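PDB 2GAX: hypothetical protein Atu0240 from Agrobacterium tumefaciens str. C58, which is of unknown function, though its family (DUF2000) belongs to the peptidyl-tRNA hydrolase 2 clan, so a related fold is likely. Local coordinates for residues D3-V8 with I123-T128; I9-L14 with T63-L68; L84-M89 with D108-V113. One frame throughout, in Å; residues are numbered along the deposited sequence.

Interaction 1. Residues D3-V8 with I123-T128; sequences DTKIAV and IVDKIT. With PO4 (phosphate ion), chain C.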
loop_
_atom_site.group_PDB
_atom_site.type_symbol
_atom_site.label_atom_id
_atom_site.label_comp_id
_atom_site.label_asym_id
_atom_site.label_seq_id
_atom_site.Cartn_x
_atom_site.Cartn_y
_atom_site.Cartn_z
ATOM N N ASP A 3 -7.353 1.591 16.545
ATOM C CA ASP A 3 -6.148 2.324 16.951
ATOM C C ASP A 3 -5.312 2.699 15.728
ATOM O O ASP A 3 -4.639 3.738 15.714
ATOM C CB ASP A 3 -5.302 1.498 17.924
ATOM C CG ASP A 3 -5.855 1.501 19.342
ATOM O OD1 ASP A 3 -6.848 2.217 19.614
ATOM O OD2 ASP A 3 -5.275 0.791 20.193
ATOM N N THR A 4 -5.384 1.858 14.698
ATOM C CA THR A 4 -4.585 2.043 13.480
ATOM C C THR A 4 -5.382 2.628 12.318
ATOM O O THR A 4 -6.616 2.747 12.387
ATOM C CB THR A 4 -3.938 0.714 13.015
ATOM O OG1 THR A 4 -4.963 -0.207 12.609
ATOM C CG2 THR A 4 -3.101 0.103 14.136
ATOM N N LYS A 5 -4.652 2.987 11.261
ATOM C CA LYS A 5 -5.214 3.442 10.002
ATOM C C LYS A 5 -4.485 2.731 8.854
ATOM O O LYS A 5 -3.272 2.533 8.931
ATOM C CB LYS A 5 -5.026 4.962 9.876
ATOM C CG LYS A 5 -5.452 5.542 8.543
ATOM C CD LYS A 5 -5.100 7.021 8.416
ATOM C CE LYS A 5 -5.249 7.454 6.962
ATOM N NZ LYS A 5 -5.138 8.936 6.702
ATOM N N ILE A 6 -5.223 2.370 7.802
ATOM C CA ILE A 6 -4.637 1.795 6.580
ATOM C C ILE A 6 -4.630 2.847 5.471
ATOM O O ILE A 6 -5.668 3.404 5.111
ATOM C CB ILE A 6 -5.385 0.510 6.092
ATOM C CG1 ILE A 6 -5.388 -0.566 7.176
ATOM C CG2 ILE A 6 -4.728 -0.059 4.833
ATOM C CD1 ILE A 6 -6.213 -1.786 6.821
ATOM N N ALA A 7 -3.445 3.119 4.937
ATOM C CA ALA A 7 -3.288 4.086 3.886
ATOM C C ALA A 7 -2.508 3.494 2.728
ATOM O O ALA A 7 -1.544 2.747 2.928
ATOM C CB ALA A 7 -2.599 5.326 4.407
ATOM N N VAL A 8 -2.952 3.830 1.523
ATOM C CA VAL A 8 -2.258 3.484 0.291
ATOM C C VAL A 8 -1.849 4.793 -0.385
ATOM O O VAL A 8 -2.688 5.664 -0.563
ATOM C CB VAL A 8 -3.203 2.719 -0.663
ATOM C CG1 VAL A 8 -2.532 2.483 -2.022
ATOM C CG2 VAL A 8 -3.677 1.410 -0.041
ATOM N N ILE A 123 0.634 8.274 13.928
ATOM C CA ILE A 123 1.872 7.970 13.221
ATOM C C ILE A 123 1.671 7.992 11.695
ATOM O O ILE A 123 2.469 8.601 10.979
ATOM C CB ILE A 123 2.479 6.611 13.708
ATOM C CG1 ILE A 123 3.181 6.811 15.058
ATOM C CG2 ILE A 123 3.481 6.053 12.700
ATOM C CD1 ILE A 123 3.383 5.537 15.877
ATOM N N VAL A 124 0.606 7.336 11.216
ATOM C CA VAL A 124 0.287 7.310 9.780
ATOM C C VAL A 124 0.153 8.715 9.186
ATOM O O VAL A 124 0.687 8.990 8.112
ATOM C CB VAL A 124 -0.984 6.474 9.480
ATOM C CG1 VAL A 124 -1.387 6.596 8.013
ATOM C CG2 VAL A 124 -0.751 5.014 9.841
ATOM N N ASP A 125 -0.561 9.595 9.886
ATOM C CA ASP A 125 -0.744 10.985 9.443
ATOM C C ASP A 125 0.574 11.773 9.339
ATOM O O ASP A 125 0.743 12.595 8.432
ATOM C CB ASP A 125 -1.725 11.707 10.373
ATOM C CG ASP A 125 -3.119 11.117 10.323
ATOM O OD1 ASP A 125 -3.593 10.770 9.215
ATOM O OD2 ASP A 125 -3.745 11.005 11.399
ATOM N N LYS A 126 1.496 11.524 10.269
ATOM C CA LYS A 126 2.855 12.082 10.201
ATOM C C LYS A 126 3.653 11.533 9.009
ATOM O O LYS A 126 4.365 12.271 8.329
ATOM C CB LYS A 126 3.615 11.804 11.504
ATOM C CG LYS A 126 3.118 12.626 12.696
ATOM C CD LYS A 126 3.886 12.315 13.982
ATOM C CE LYS A 126 3.660 13.405 15.030
ATOM N NZ LYS A 126 4.076 14.764 14.538
ATOM N N ILE A 127 3.534 10.230 8.769
ATOM C CA ILE A 127 4.271 9.586 7.696
ATOM C C ILE A 127 3.812 10.115 6.338
ATOM O O ILE A 127 4.636 10.464 5.491
ATOM C CB ILE A 127 4.147 8.045 7.789
ATOM C CG1 ILE A 127 5.064 7.517 8.891
ATOM C CG2 ILE A 127 4.468 7.379 6.452
ATOM C CD1 ILE A 127 4.743 6.105 9.345
ATOM N N THR A 128 2.494 10.219 6.167
ATOM C CA THR A 128 1.881 10.537 4.878
ATOM C C THR A 128 1.767 12.043 4.598
ATOM O O THR A 128 1.190 12.442 3.584
ATOM C CB THR A 128 0.472 9.902 4.754
ATOM O OG1 THR A 128 -0.417 10.529 5.690
ATOM C CG2 THR A 128 0.516 8.390 5.018
HETATM P P PO4 C . -6.433 -1.684 16.023
HETATM O O1 PO4 C . -7.025 -3.007 15.589
HETATM O O2 PO4 C . -7.392 -0.989 16.963
HETATM O O3 PO4 C . -6.196 -0.806 14.829
HETATM O O4 PO4 C . -5.133 -1.925 16.754
#
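Lys5, Ala7 and Val124 form a helix-on-sheet contact of an alpha/beta fold, in which helix 121-127 lies against one face of strand 4-11, the middle strand of a five-stranded mixed sheet. The axes of strand 4-8 and helix 123-127 come within 8.9 Å, their N-to-C directions 33° apart, so the helix runs roughly along the strand. Val124 is the helix residue that carries most of the contact. Its CG1 methyl lies 3.8 Å from Lys5 CD, and the same Val124 CG1 is 4.0 Å from Ala7 CB. These two alternate residues of the strand share one face, and a single methyl serves both. The other branch, Val124 CG2, rests 3.7 Å from the backbone Lys5 O. Lys5 has CG anti to the backbone N (chi1 174°) and stays extended beyond it, which carries the aliphatic chain past Val124 to the next residue of the helix. There Lys5 NZ meets Asp125 OD1 at 3.5 Å, a weak, long salt bridge at the exposed margin, the chains lying roughly perpendicular. At the start of the strand a phosphate, probably from the crystallisation liquor, is gripped by three donors. Asp3 N reaches O2 of the ion at 2.6 Å and nearly straight (168°), Thr4 N reaches O3 at 2.8 Å, and Thr4 OG1 meets that same O3 at 2.6 Å. Thr4 OG1 is also hydrogen-bonded to Gln56 NE2. Ile6 turns to the opposite face of the sheet and packs on Ile37, Gln56 and Ile58. On the helix side, Ala7 and Thr128 both touch Met61 of strand 58-63, Val124 touches Ala119 of strand 112-120, and Ile127 continues the apolar layer onto Ile71 of helix 65-77.

Interaction 2. Residues I9-L14 with T63-L68; sequences ILRDDL and TDQEAL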
loop_
_atom_site.group_PDB
_atom_site.type_symbol
_atom_site.label_atom_id
_atom_site.label_comp_id
_atom_site.label_asym_id
_atom_site.label_seq_id
_atom_site.Cartn_x
_atom_site.Cartn_y
_atom_site.Cartn_z
ATOM N N ILE A 9 -0.574 4.932 -0.755
ATOM C CA ILE A 9 -0.081 6.123 -1.462
ATOM C C ILE A 9 0.535 5.754 -2.818
ATOM O O ILE A 9 1.524 5.015 -2.898
ATOM C CB ILE A 9 0.957 6.971 -0.643
ATOM C CG1 ILE A 9 0.545 7.154 0.813
ATOM C CG2 ILE A 9 1.173 8.353 -1.282
ATOM C CD1 ILE A 9 1.155 6.135 1.790
ATOM N N LEU A 10 -0.047 6.305 -3.880
ATOM C CA LEU A 10 0.356 6.001 -5.247
ATOM C C LEU A 10 1.084 7.168 -5.889
ATOM O O LEU A 10 0.876 8.318 -5.517
ATOM C CB LEU A 10 -0.887 5.650 -6.075
ATOM C CG LEU A 10 -1.690 4.468 -5.510
ATOM C CD1 LEU A 10 -3.035 4.347 -6.200
ATOM C CD2 LEU A 10 -0.896 3.146 -5.591
ATOM N N ARG A 11 1.957 6.877 -6.842
ATOM C CA ARG A 11 2.601 7.956 -7.592
ATOM C C ARG A 11 1.560 8.490 -8.580
ATOM O O ARG A 11 0.965 7.710 -9.320
ATOM C CB ARG A 11 3.865 7.463 -8.304
ATOM C CG ARG A 11 4.831 8.609 -8.652
ATOM C CD ARG A 11 6.091 8.096 -9.311
ATOM N NE ARG A 11 5.858 7.602 -10.670
ATOM C CZ ARG A 11 6.733 6.868 -11.353
ATOM N NH1 ARG A 11 7.892 6.531 -10.810
ATOM N NH2 ARG A 11 6.453 6.453 -12.579
ATOM N N ASP A 12 1.324 9.806 -8.592
ATOM C CA ASP A 12 0.134 10.328 -9.290
ATOM C C ASP A 12 0.175 10.154 -10.805
ATOM O O ASP A 12 -0.872 10.098 -11.449
ATOM C CB ASP A 12 -0.182 11.781 -8.915
ATOM C CG ASP A 12 -1.647 12.157 -9.195
ATOM O OD1 ASP A 12 -2.532 11.252 -9.253
ATOM O OD2 ASP A 12 -1.918 13.375 -9.353
ATOM N N ASP A 13 1.371 10.035 -11.371
ATOM C CA ASP A 13 1.495 9.967 -12.837
ATOM C C ASP A 13 1.239 8.593 -13.470
ATOM O O ASP A 13 1.297 8.449 -14.694
ATOM C CB ASP A 13 2.826 10.571 -13.295
ATOM C CG ASP A 13 4.028 9.769 -12.838
ATOM O OD1 ASP A 13 3.878 8.883 -11.977
ATOM O OD2 ASP A 13 5.138 10.042 -13.338
ATOM N N LEU A 14 0.932 7.593 -12.648
ATOM C CA LEU A 14 0.635 6.243 -13.153
ATOM C C LEU A 14 -0.665 6.223 -13.956
ATOM O O LEU A 14 -1.605 6.954 -13.635
ATOM C CB LEU A 14 0.489 5.264 -11.992
ATOM C CG LEU A 14 1.665 4.942 -11.068
ATOM C CD1 LEU A 14 1.181 4.010 -9.967
ATOM C CD2 LEU A 14 2.837 4.297 -11.804
ATOM N N THR A 63 0.675 11.242 -4.741
ATOM C CA THR A 63 1.628 12.348 -4.687
ATOM C C THR A 63 2.727 12.161 -5.729
ATOM O O THR A 63 2.726 11.175 -6.466
ATOM C CB THR A 63 2.214 12.544 -3.262
ATOM O OG1 THR A 63 3.029 13.722 -3.229
ATOM C CG2 THR A 63 3.044 11.335 -2.825
ATOM N N ASP A 64 3.662 13.111 -5.772
ATOM C CA ASP A 64 4.777 13.067 -6.713
ATOM C C ASP A 64 5.936 12.176 -6.257
ATOM O O ASP A 64 6.017 11.779 -5.093
ATOM C CB ASP A 64 5.282 14.487 -6.991
ATOM C CG ASP A 64 5.789 15.180 -5.733
ATOM O OD1 ASP A 64 4.961 15.749 -4.991
ATOM O OD2 ASP A 64 7.019 15.146 -5.485
ATOM N N GLN A 65 6.843 11.886 -7.187
ATOM C CA GLN A 65 7.977 10.996 -6.922
ATOM C C GLN A 65 8.772 11.346 -5.664
ATOM O O GLN A 65 8.958 10.499 -4.783
ATOM C CB GLN A 65 8.907 10.933 -8.135
ATOM C CG GLN A 65 10.007 9.893 -8.023
ATOM C CD GLN A 65 9.473 8.488 -7.835
ATOM O OE1 GLN A 65 9.042 8.107 -6.736
ATOM N NE2 GLN A 65 9.535 7.692 -8.891
ATOM N N GLU A 66 9.241 12.591 -5.568
ATOM C CA GLU A 66 10.079 12.963 -4.435
ATOM C C GLU A 66 9.302 13.043 -3.141
ATOM O O GLU A 66 9.856 12.769 -2.072
ATOM C CB GLU A 66 10.882 14.244 -4.703
ATOM C CG GLU A 66 11.934 14.051 -5.800
ATOM C CD GLU A 66 12.761 12.793 -5.602
ATOM O OE1 GLU A 66 13.372 12.630 -4.525
ATOM O OE2 GLU A 66 12.792 11.959 -6.525
ATOM N N ALA A 67 8.017 13.378 -3.231
ATOM C CA ALA A 67 7.169 13.340 -2.043
ATOM C C ALA A 67 6.915 11.901 -1.562
ATOM O O ALA A 67 6.822 11.652 -0.350
ATOM C CB ALA A 67 5.864 14.069 -2.274
ATOM N N LEU A 68 6.815 10.962 -2.503
ATOM C CA LEU A 68 6.643 9.553 -2.147
ATOM C C LEU A 68 7.922 8.983 -1.529
ATOM O O LEU A 68 7.864 8.143 -0.636
ATOM C CB LEU A 68 6.175 8.729 -3.361
ATOM C CG LEU A 68 5.623 7.300 -3.215
ATOM C CD1 LEU A 68 4.580 7.169 -2.105
ATOM C CD2 LEU A 68 5.020 6.858 -4.526
#
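Arg11 and Thr63 pair in parallel register where strands 4-11 and 58-63 reach their C-terminal ends, the two neighbouring strands of a beta-alpha-beta crossover whose connection includes helix 16-33. Both backbone polar groups of Thr63 are used: Thr63 N gives a hydrogen bond to Leu10 O at 3.0 Å, and Thr63 O receives one from Asp12 N at 2.9 Å. The two bonds bracket Arg11, whose CA makes a further CA-H...O contact of 3.4 Å with Thr63 O. Beyond the pairing the backbones separate: residues Arg11 to Leu14 fold into a type I turn, whereas the other segment enters helix 65-77. Asp64 is the N-cap of that helix. Its OD2 accepts from Ala67 N at 3.0 Å, the donor standing above the carboxylate plane.

Leu68, from the first turn of the helix, covers the strand with both branches. Its CD1 methyl lies 3.7 Å from Ile9 CG2, the two side chains running past one another head to tail, and Leu68 CD2 sits 4.0 Å from Arg11 CB. Ile9 CG2 also meets Thr63 CG2 at 3.8 Å; here the side chains run side by side. Further out, Arg11 passes obliquely across Gln65. Arg11 has CG anti to the backbone N (chi1 -159°) and bends at chi3, bringing its guanidinium to Gln65; the two planes are nearly perpendicular (88°). Glu87 supplies a salt bridge to Arg11 NH1, while the carboxylate of Asp12 turns away to Lys19 of helix 16-33. The turn itself supplies a second acidic partner: Asp13 OD1 offers its syn lone pair to Arg11 NE at 2.7 Å, the N-H pointing toward it at 154°.

Interaction 3. Residues L84-M89 with D108-V113; sequences LYIEEM and DTAKVV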
loop_
_atom_site.group_PDB
_atom_site.type_symbol
_atom_site.label_atom_id
_atom_site.label_comp_id
_atom_site.label_asym_id
_atom_site.label_seq_id
_atom_site.Cartn_x
_atom_site.Cartn_y
_atom_site.Cartn_z
ATOM N N LEU A 84 5.545 -2.197 -0.510
ATOM C CA LEU A 84 6.235 -1.269 -1.407
ATOM C C LEU A 84 6.325 -1.842 -2.813
ATOM O O LEU A 84 6.520 -3.049 -2.993
ATOM C CB LEU A 84 7.631 -0.927 -0.889
ATOM C CG LEU A 84 8.202 0.432 -1.331
ATOM C CD1 LEU A 84 7.535 1.598 -0.642
ATOM C CD2 LEU A 84 9.710 0.480 -1.156
ATOM N N TYR A 85 6.179 -0.956 -3.792
ATOM C CA TYR A 85 6.148 -1.323 -5.209
ATOM C C TYR A 85 6.962 -0.257 -5.939
ATOM O O TYR A 85 6.682 0.938 -5.803
ATOM C CB TYR A 85 4.688 -1.307 -5.683
ATOM C CG TYR A 85 4.360 -2.092 -6.940
ATOM C CD1 TYR A 85 3.406 -3.119 -6.910
ATOM C CD2 TYR A 85 4.985 -1.806 -8.164
ATOM C CE1 TYR A 85 3.088 -3.849 -8.071
ATOM C CE2 TYR A 85 4.668 -2.513 -9.315
ATOM C CZ TYR A 85 3.732 -3.527 -9.262
ATOM O OH TYR A 85 3.425 -4.212 -10.419
ATOM N N ILE A 86 7.992 -0.685 -6.667
ATOM C CA ILE A 86 8.858 0.227 -7.429
ATOM C C ILE A 86 8.563 0.098 -8.925
ATOM O O ILE A 86 8.012 -0.902 -9.365
ATOM C CB ILE A 86 10.390 0.016 -7.159
ATOM C CG1 ILE A 86 10.871 -1.376 -7.620
ATOM C CG2 ILE A 86 10.725 0.226 -5.673
ATOM C CD1 ILE A 86 12.394 -1.500 -7.729
ATOM N N GLU A 87 8.938 1.123 -9.687
ATOM C CA GLU A 87 8.654 1.195 -11.117
ATOM C C GLU A 87 9.151 -0.020 -11.905
ATOM O O GLU A 87 8.458 -0.519 -12.797
ATOM C CB GLU A 87 9.268 2.470 -11.695
ATOM C CG GLU A 87 8.762 2.840 -13.099
ATOM C CD GLU A 87 9.354 4.148 -13.598
ATOM O OE1 GLU A 87 9.253 5.158 -12.883
ATOM O OE2 GLU A 87 9.941 4.153 -14.707
ATOM N N GLU A 88 10.349 -0.492 -11.563
ATOM C CA GLU A 88 10.983 -1.579 -12.287
ATOM C C GLU A 88 10.199 -2.872 -12.180
ATOM O O GLU A 88 10.349 -3.742 -13.026
ATOM C CB GLU A 88 12.421 -1.796 -11.819
ATOM C CG GLU A 88 13.430 -0.772 -12.318
ATOM C CD GLU A 88 13.371 0.569 -11.607
ATOM O OE1 GLU A 88 12.621 0.730 -10.613
ATOM O OE2 GLU A 88 14.098 1.474 -12.046
HETATM N N MSE A 89 9.356 -2.997 -11.153
HETATM C CA MSE A 89 8.542 -4.207 -10.978
HETATM C C MSE A 89 7.436 -4.381 -12.031
HETATM O O MSE A 89 6.809 -5.435 -12.107
HETATM C CB MSE A 89 7.974 -4.282 -9.557
HETATM C CG MSE A 89 9.052 -4.568 -8.540
HETATM SE SE MSE A 89 8.475 -4.220 -6.701
HETATM C CE MSE A 89 6.811 -5.251 -6.661
ATOM N N ASP A 108 17.028 5.995 -1.035
ATOM C CA ASP A 108 17.520 7.197 -1.716
ATOM C C ASP A 108 17.564 7.086 -3.258
ATOM O O ASP A 108 17.659 8.103 -3.942
ATOM C CB ASP A 108 18.862 7.686 -1.131
ATOM C CG ASP A 108 20.011 6.713 -1.365
ATOM O OD1 ASP A 108 19.883 5.514 -1.026
ATOM O OD2 ASP A 108 21.072 7.159 -1.864
ATOM N N THR A 109 17.488 5.870 -3.797
ATOM C CA THR A 109 17.590 5.673 -5.252
ATOM C C THR A 109 16.370 5.028 -5.917
ATOM O O THR A 109 16.270 5.032 -7.155
ATOM C CB THR A 109 18.820 4.832 -5.657
ATOM O OG1 THR A 109 18.592 3.454 -5.343
ATOM C CG2 THR A 109 20.091 5.325 -4.984
ATOM N N ALA A 110 15.456 4.471 -5.122
ATOM C CA ALA A 110 14.301 3.771 -5.691
ATOM C C ALA A 110 13.315 4.718 -6.394
ATOM O O ALA A 110 13.215 5.906 -6.050
ATOM C CB ALA A 110 13.587 2.930 -4.629
ATOM N N LYS A 111 12.603 4.191 -7.389
ATOM C CA LYS A 111 11.483 4.923 -7.981
ATOM C C LYS A 111 10.205 4.265 -7.478
ATOM O O LYS A 111 9.626 3.431 -8.151
ATOM C CB LYS A 111 11.545 4.911 -9.510
ATOM C CG LYS A 111 12.748 5.628 -10.084
ATOM C CD LYS A 111 12.985 5.231 -11.545
ATOM C CE LYS A 111 13.802 6.290 -12.276
ATOM N NZ LYS A 111 14.784 5.678 -13.226
ATOM N N VAL A 112 9.813 4.603 -6.253
ATOM C CA VAL A 112 8.599 4.049 -5.671
ATOM C C VAL A 112 7.392 4.537 -6.447
ATOM O O VAL A 112 7.257 5.734 -6.719
ATOM C CB VAL A 112 8.426 4.407 -4.190
ATOM C CG1 VAL A 112 7.157 3.765 -3.633
ATOM C CG2 VAL A 112 9.633 3.924 -3.390
ATOM N N VAL A 113 6.534 3.591 -6.818
ATOM C CA VAL A 113 5.266 3.923 -7.462
ATOM C C VAL A 113 4.065 3.730 -6.530
ATOM O O VAL A 113 2.972 4.216 -6.804
ATOM C CB VAL A 113 5.098 3.189 -8.810
ATOM C CG1 VAL A 113 6.245 3.582 -9.755
ATOM C CG2 VAL A 113 5.065 1.662 -8.620
HETATM O O HOH W 1 13.657 1.701 -8.523
#
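Leu84 CD1 against Val112 CG1, 3.7 Å apart, and Tyr85 CD2 against Val113 CG2, at 3.5 Å, form the apolar centre where edge strand 83-86 pairs antiparallel with strand 112-120. The two pairs serve opposite faces of the sheet: Leu84 and Val112 also touch His72 of helix 65-77, whereas Tyr85 and Val113 touch Val22 of helix 16-33. Val113 places CG2 between its backbone N and carbonyl carbon (chi1 -60° for CG1), from where it meets the Tyr85 ring obliquely. One face of that ring is covered by CE of Met89, a selenomethionine, 3.9 Å above its centre. Two backbone bonds bracket the non-hydrogen-bonded pair Ile86-Val112: Val113 N to Tyr85 O at 2.8 Å and Glu87 N to Lys111 O at 2.9 Å. Outward, a water accepts from Lys111 N at 2.9 Å and donates to Glu88 OE1. Lys111 CD passes near both acidic side chains, Glu87 OE1 being bound to Arg11 NH1. Since Lys111 NZ remains 4.4 Å from Glu88 OE2, beyond a salt bridge, its attraction to the acids is probably diffuse, and backbone bonding and apolar contact fix the pairing.

Overall arrangement
Interactions 1 and 2 divide strand 4-11 between them, centres 16 Å apart, and touch where Thr128 CG2 meets Ile9 CD1. Interaction 3 lies on the same sheet, at strands 83-86 and 112-120, the latter a neighbour of strand 4-11; its centre is about 10 Å from that of interaction 2 and 20 Å from that of interaction 1. Arg11 with Glu87 and the backbones of Arg11 and Val113 connect interactions 2 and 3. Along the chain, interaction 2 closes before interaction 3 opens, and interaction 1 encloses both, bringing the first strand to the late helix 121-127. Central strand 4-11 is packed between helices 65-77 and 121-127 and, opposite, helix 16-33, as in an alpha/beta sandwich.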